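Long-range contacts in methionine-binding lipoprotein metQ (Bacillus subtilis subsp. subtilis, PDB 4GOT), which probably binds methionine outside the membrane and passes it to the permease of the MetNPQ ABC transporter, which also takes up methionine sulfoxide: residues A[90-95]-A[191-196]; A[31-36]-A[217-222]. All blocks are in the same frame, centred on the assembly; numbering follows the deposited sequence.

Interaction 1 of 2, residues A[90-95]-A[191-196]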
loop_
_atom_site.group_PDB
_atom_site.type_symbol
_atom_site.label_atom_id
_atom_site.label_comp_id
_atom_site.label_asym_id
_atom_site.label_seq_id
_atom_site.Cartn_x
_atom_site.Cartn_y
_atom_site.Cartn_z
ATOM N N GLY A 90 -6.712 -3.007 6.279
ATOM C CA GLY A 90 -7.336 -3.853 7.290
ATOM C C GLY A 90 -6.845 -3.617 8.725
ATOM O O GLY A 90 -5.639 -3.270 8.976
ATOM N N ILE A 91 -7.794 -3.814 9.651
ATOM C CA ILE A 91 -7.534 -3.949 11.074
ATOM C C ILE A 91 -7.838 -5.377 11.528
ATOM O O ILE A 91 -8.856 -5.969 11.127
ATOM C CB ILE A 91 -8.383 -3.001 11.936
ATOM C CG1 ILE A 91 -8.215 -1.544 11.439
ATOM C CG2 ILE A 91 -7.976 -3.193 13.407
ATOM C CD1 ILE A 91 -9.288 -0.578 11.922
ATOM N N TYR A 92 -6.927 -5.911 12.352
ATOM C CA TYR A 92 -6.895 -7.312 12.740
ATOM C C TYR A 92 -6.805 -7.394 14.278
ATOM O O TYR A 92 -6.208 -6.520 14.924
ATOM C CB TYR A 92 -5.655 -7.968 12.135
ATOM C CG TYR A 92 -5.694 -8.087 10.623
ATOM C CD1 TYR A 92 -5.382 -6.990 9.807
ATOM C CD2 TYR A 92 -6.029 -9.294 10.010
ATOM C CE1 TYR A 92 -5.416 -7.084 8.433
ATOM C CE2 TYR A 92 -6.061 -9.397 8.631
ATOM C CZ TYR A 92 -5.753 -8.287 7.843
ATOM O OH TYR A 92 -5.778 -8.364 6.462
ATOM N N SER A 93 -7.416 -8.424 14.857
ATOM C CA SER A 93 -7.283 -8.719 16.287
ATOM C C SER A 93 -7.456 -10.209 16.516
ATOM O O SER A 93 -8.381 -10.770 15.958
ATOM C CB SER A 93 -8.363 -7.988 17.093
ATOM O OG SER A 93 -8.141 -8.167 18.479
ATOM N N LYS A 94 -6.614 -10.839 17.359
ATOM C CA LYS A 94 -6.883 -12.230 17.792
ATOM C C LYS A 94 -7.865 -12.287 18.952
ATOM O O LYS A 94 -8.362 -13.344 19.287
ATOM C CB LYS A 94 -5.589 -12.930 18.246
ATOM C CG LYS A 94 -4.492 -12.979 17.207
ATOM C CD LYS A 94 -4.606 -14.183 16.299
ATOM C CE LYS A 94 -3.224 -14.696 15.917
ATOM N NZ LYS A 94 -2.458 -15.277 17.074
ATOM N N THR A 95 -8.130 -11.134 19.571
ATOM C CA THR A 95 -8.741 -11.061 20.906
ATOM C C THR A 95 -10.130 -10.384 20.877
ATOM O O THR A 95 -10.974 -10.746 21.656
ATOM C CB THR A 95 -7.772 -10.366 21.922
ATOM O OG1 THR A 95 -7.315 -9.122 21.399
ATOM C CG2 THR A 95 -6.511 -11.225 22.180
ATOM N N LYS A 191 -11.496 -12.371 4.905
ATOM C CA LYS A 191 -11.994 -13.372 5.856
ATOM C C LYS A 191 -11.481 -13.134 7.278
ATOM O O LYS A 191 -12.132 -13.500 8.232
ATOM C CB LYS A 191 -11.589 -14.808 5.437
ATOM C CG LYS A 191 -12.169 -15.366 4.127
ATOM C CD LYS A 191 -11.919 -16.887 3.958
ATOM C CE LYS A 191 -10.477 -17.350 4.295
ATOM N NZ LYS A 191 -10.100 -18.756 3.910
ATOM N N ASP A 192 -10.281 -12.579 7.417
ATOM C CA ASP A 192 -9.626 -12.457 8.707
ATOM C C ASP A 192 -9.649 -11.068 9.339
ATOM O O ASP A 192 -9.594 -10.984 10.541
ATOM C CB ASP A 192 -8.162 -12.862 8.610
ATOM C CG ASP A 192 -7.961 -14.232 7.995
ATOM O OD1 ASP A 192 -8.857 -15.111 8.044
ATOM O OD2 ASP A 192 -6.877 -14.421 7.441
ATOM N N ALA A 193 -9.652 -9.986 8.573
ATOM C CA ALA A 193 -9.692 -8.632 9.181
ATOM C C ALA A 193 -11.028 -8.394 9.919
ATOM O O ALA A 193 -12.039 -8.920 9.508
ATOM C CB ALA A 193 -9.479 -7.570 8.128
ATOM N N ILE A 194 -11.002 -7.621 11.010
ATOM C CA ILE A 194 -12.219 -7.235 11.764
ATOM C C ILE A 194 -12.876 -5.915 11.252
ATOM O O ILE A 194 -14.042 -5.620 11.556
ATOM C CB ILE A 194 -11.968 -7.180 13.309
ATOM C CG1 ILE A 194 -10.993 -6.070 13.741
ATOM C CG2 ILE A 194 -11.459 -8.534 13.852
ATOM C CD1 ILE A 194 -11.098 -5.780 15.239
ATOM N N GLU A 195 -12.110 -5.149 10.476
ATOM C CA GLU A 195 -12.567 -3.926 9.804
ATOM C C GLU A 195 -11.715 -3.749 8.549
ATOM O O GLU A 195 -10.498 -3.945 8.606
ATOM C CB GLU A 195 -12.400 -2.721 10.730
ATOM C CG GLU A 195 -12.896 -1.361 10.203
ATOM C CD GLU A 195 -14.350 -1.087 10.506
ATOM O OE1 GLU A 195 -15.035 -1.968 11.089
ATOM O OE2 GLU A 195 -14.789 0.031 10.159
ATOM N N VAL A 196 -12.378 -3.449 7.424
ATOM C CA VAL A 196 -11.766 -3.171 6.101
ATOM C C VAL A 196 -12.165 -1.749 5.655
ATOM O O VAL A 196 -13.336 -1.373 5.754
ATOM C CB VAL A 196 -12.199 -4.219 5.012
ATOM C CG1 VAL A 196 -11.408 -4.023 3.717
ATOM C CG2 VAL A 196 -12.047 -5.652 5.516
HETATM O O HOH W 1 -8.447 -10.311 12.821
#
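Ile91 and Glu195 form an antiparallel hydrogen-bonded pair through which the short strand 195-196 joins strand 90-92, making an edge strand of the five-stranded mixed sheet in one lobe of this periplasmic-binding-protein fold. Ile91 N reaches Glu195 O in an almost straight bond of 2.9 Å. The return side is a classic beta bulge, with Ile194 and Glu195 both facing Ile91. Ile91 O therefore has two donors: Ile194 N at 2.7 Å, and Glu195 N in a weak bond at 3.4 Å. One step along, Gly90 and Val196 make a non-hydrogen-bonded pair, and a side chain at Gly90 would run into the Tyr92 ring. Strand 174-177 bonds to 90-92 along its other edge.

The CB of Tyr92 heads away from segment 191-196, but with CG beside the backbone N (chi1 -68°) the ring comes back beneath Ala193. The Ala193 CB methyl sits over the ring face in a CH-pi contact, 4.0 Å from the Tyr92 ring centroid and offset toward its rim. Ile91 and Glu195 lie side by side, Ile91 CD1 4.0 Å from Glu195 CB, on a face of the sheet where both also touch Met123 of helix 117-126. In Ile194, chi1 of 66° puts CG1 against Ile91 O, and the extended chi2 (163°) carries Ile194 CD1 on to Ser93 CB, 4.0 Å away. Ser93 OG accepts from Thr95 N in an ST turn and also bonds Asp173 O. A water closes the far end, accepting from Ser93 N and donating to Asp192 O at 2.6 Å.

Interaction 2 of 2, residues A[31-36]-A[217-222]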
loop_
_atom_site.group_PDB
_atom_site.type_symbol
_atom_site.label_atom_id
_atom_site.label_comp_id
_atom_site.label_asym_id
_atom_site.label_seq_id
_atom_site.Cartn_x
_atom_site.Cartn_y
_atom_site.Cartn_z
ATOM N N LYS A 31 4.874 -7.623 -26.745
ATOM C CA LYS A 31 5.126 -6.249 -27.143
ATOM C C LYS A 31 6.597 -5.957 -27.408
ATOM O O LYS A 31 6.958 -4.812 -27.686
ATOM C CB LYS A 31 4.626 -5.293 -26.051
ATOM C CG LYS A 31 3.110 -5.303 -25.874
ATOM C CD LYS A 31 2.684 -4.237 -24.875
ATOM C CE LYS A 31 1.227 -4.364 -24.471
ATOM N NZ LYS A 31 0.289 -3.885 -25.512
ATOM N N GLY A 32 7.457 -6.954 -27.259
ATOM C CA GLY A 32 8.880 -6.769 -27.512
ATOM C C GLY A 32 9.787 -6.462 -26.313
ATOM O O GLY A 32 10.970 -6.192 -26.523
ATOM N N TYR A 33 9.252 -6.507 -25.077
ATOM C CA TYR A 33 10.027 -6.145 -23.872
ATOM C C TYR A 33 10.214 -7.292 -22.896
ATOM O O TYR A 33 9.307 -8.110 -22.719
ATOM C CB TYR A 33 9.406 -4.930 -23.136
ATOM C CG TYR A 33 9.267 -3.726 -24.013
ATOM C CD1 TYR A 33 8.141 -3.572 -24.825
ATOM C CD2 TYR A 33 10.260 -2.747 -24.063
ATOM C CE1 TYR A 33 8.006 -2.473 -25.656
ATOM C CE2 TYR A 33 10.150 -1.636 -24.901
ATOM C CZ TYR A 33 9.015 -1.496 -25.694
ATOM O OH TYR A 33 8.842 -0.397 -26.534
ATOM N N THR A 34 11.407 -7.359 -22.292
ATOM C CA THR A 34 11.677 -8.294 -21.180
ATOM C C THR A 34 11.462 -7.596 -19.816
ATOM O O THR A 34 11.338 -6.360 -19.732
ATOM C CB THR A 34 13.094 -8.935 -21.244
ATOM O OG1 THR A 34 14.081 -7.923 -21.502
ATOM C CG2 THR A 34 13.156 -10.043 -22.342
ATOM N N LEU A 35 11.424 -8.407 -18.762
ATOM C CA LEU A 35 11.097 -7.964 -17.411
ATOM C C LEU A 35 12.042 -8.602 -16.401
ATOM O O LEU A 35 12.299 -9.794 -16.458
ATOM C CB LEU A 35 9.664 -8.366 -17.074
ATOM C CG LEU A 35 8.992 -7.767 -15.839
ATOM C CD1 LEU A 35 8.693 -6.270 -15.958
ATOM C CD2 LEU A 35 7.727 -8.567 -15.593
ATOM N N LYS A 36 12.560 -7.794 -15.490
ATOM C CA LYS A 36 13.354 -8.259 -14.356
ATOM C C LYS A 36 12.685 -7.662 -13.126
ATOM O O LYS A 36 12.417 -6.462 -13.098
ATOM C CB LYS A 36 14.811 -7.793 -14.523
ATOM C CG LYS A 36 15.846 -8.588 -13.751
ATOM C CD LYS A 36 17.179 -8.643 -14.496
ATOM C CE LYS A 36 18.357 -8.224 -13.616
ATOM N NZ LYS A 36 18.565 -9.104 -12.430
ATOM N N SER A 217 8.155 7.181 -21.772
ATOM C CA SER A 217 9.034 6.304 -22.554
ATOM C C SER A 217 8.269 5.062 -23.082
ATOM O O SER A 217 7.275 4.624 -22.501
ATOM C CB SER A 217 10.262 5.885 -21.745
ATOM O OG SER A 217 9.916 4.946 -20.747
ATOM N N ALA A 218 8.731 4.542 -24.206
ATOM C CA ALA A 218 8.159 3.333 -24.862
ATOM C C ALA A 218 7.979 2.161 -23.885
ATOM O O ALA A 218 6.933 1.540 -23.856
ATOM C CB ALA A 218 9.049 2.891 -26.031
ATOM N N LYS A 219 9.010 1.875 -23.085
ATOM C CA LYS A 219 8.991 0.761 -22.099
ATOM C C LYS A 219 7.894 0.896 -21.088
ATOM O O LYS A 219 7.192 -0.084 -20.758
ATOM C CB LYS A 219 10.311 0.715 -21.284
ATOM C CG LYS A 219 11.506 0.230 -22.047
ATOM C CD LYS A 219 12.714 -0.043 -21.141
ATOM C CE LYS A 219 12.834 0.926 -19.969
ATOM N NZ LYS A 219 14.192 0.779 -19.376
ATOM N N ILE A 220 7.785 2.109 -20.542
ATOM C CA ILE A 220 6.857 2.378 -19.444
ATOM C C ILE A 220 5.397 2.382 -19.945
ATOM O O ILE A 220 4.533 1.849 -19.262
ATOM C CB ILE A 220 7.195 3.706 -18.717
ATOM C CG1 ILE A 220 8.600 3.604 -18.077
ATOM C CG2 ILE A 220 6.147 4.062 -17.666
ATOM C CD1 ILE A 220 8.863 2.386 -17.209
ATOM N N LYS A 221 5.168 2.930 -21.133
ATOM C CA LYS A 221 3.872 2.860 -21.802
ATOM C C LYS A 221 3.448 1.422 -22.086
ATOM O O LYS A 221 2.303 1.082 -21.895
ATOM C CB LYS A 221 3.902 3.715 -23.068
ATOM C CG LYS A 221 3.885 5.210 -22.737
ATOM C CD LYS A 221 2.831 5.519 -21.655
ATOM C CE LYS A 221 2.524 7.002 -21.426
ATOM N NZ LYS A 221 2.097 7.761 -22.634
ATOM N N ALA A 222 4.406 0.582 -22.494
ATOM C CA ALA A 222 4.173 -0.842 -22.714
ATOM C C ALA A 222 3.782 -1.563 -21.414
ATOM O O ALA A 222 2.871 -2.396 -21.416
ATOM C CB ALA A 222 5.420 -1.498 -23.337
#
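Tyr33, just before strand 34-38, reaches across to helix 218-227, and its ring meets three residues of the first helical turn and a little beyond. The CB points toward the helix, and chi1 of -56° sets CG opposite the carbonyl carbon, bringing the ring between Ala222 and Lys219. Along one side of the ring, CD1 and CE1 meet the methyl of Ala222, Tyr33 CE1 lying 3.6 Å from Ala222 CB. Along the other, CD2 and CE2 meet Lys219 CG, the two side chains crossing obliquely, with Tyr33 CE2 3.7 Å from Lys219 CG. Tyr33 CZ comes within 4.1 Å of Ala218 O, a carbonyl already bonded to Ala222 N inside the helix. At the tip, Tyr33 OH stands 3.3 Å from Ala218 CB.

Strand 34-38 is an edge strand of the six-stranded mixed sheet, and helix 218-227 lies on the surface of the same lobe. Just before Tyr33, Gly32 ends helix 14-29 in a Schellman motif. Lys31, the residue before Gly32, runs past helix 218-227, its CD 3.9 Å from Ala222 O.

Lys6 makes a cation-pi contact with the Tyr33 ring. Replacing Tyr33 by an alanine would probably leave Ala222 CB and the Lys219 methylenes without their neighbour and deprive Lys6 of its aromatic partner. The charged ends have other partners: Lys219 NZ forms a salt bridge with Asp56 OD1, Lys31 NZ with Glu225 OE1.

Overall arrangement
Interaction 1 and interaction 2 lie on opposite sides of the chain's centre, about 38 Å apart between centres and about 26 Å between nearest atoms. They belong to different lobes: strand 34-38 of interaction 2 is at an edge of the six-stranded sheet, strand 195-196 of interaction 1 at an edge of the five-stranded one, with 90-92 next to it. Along the chain, interaction 1 is nested inside the loop that interaction 2 closes, as the chain leaves the first lobe, builds the second and returns. Selenomethionine is bound by residues drawn from both lobes. The side-chain position of Gly90 is about 9 Å from the bound selenomethionine, whereas interaction 2 is out on the surface.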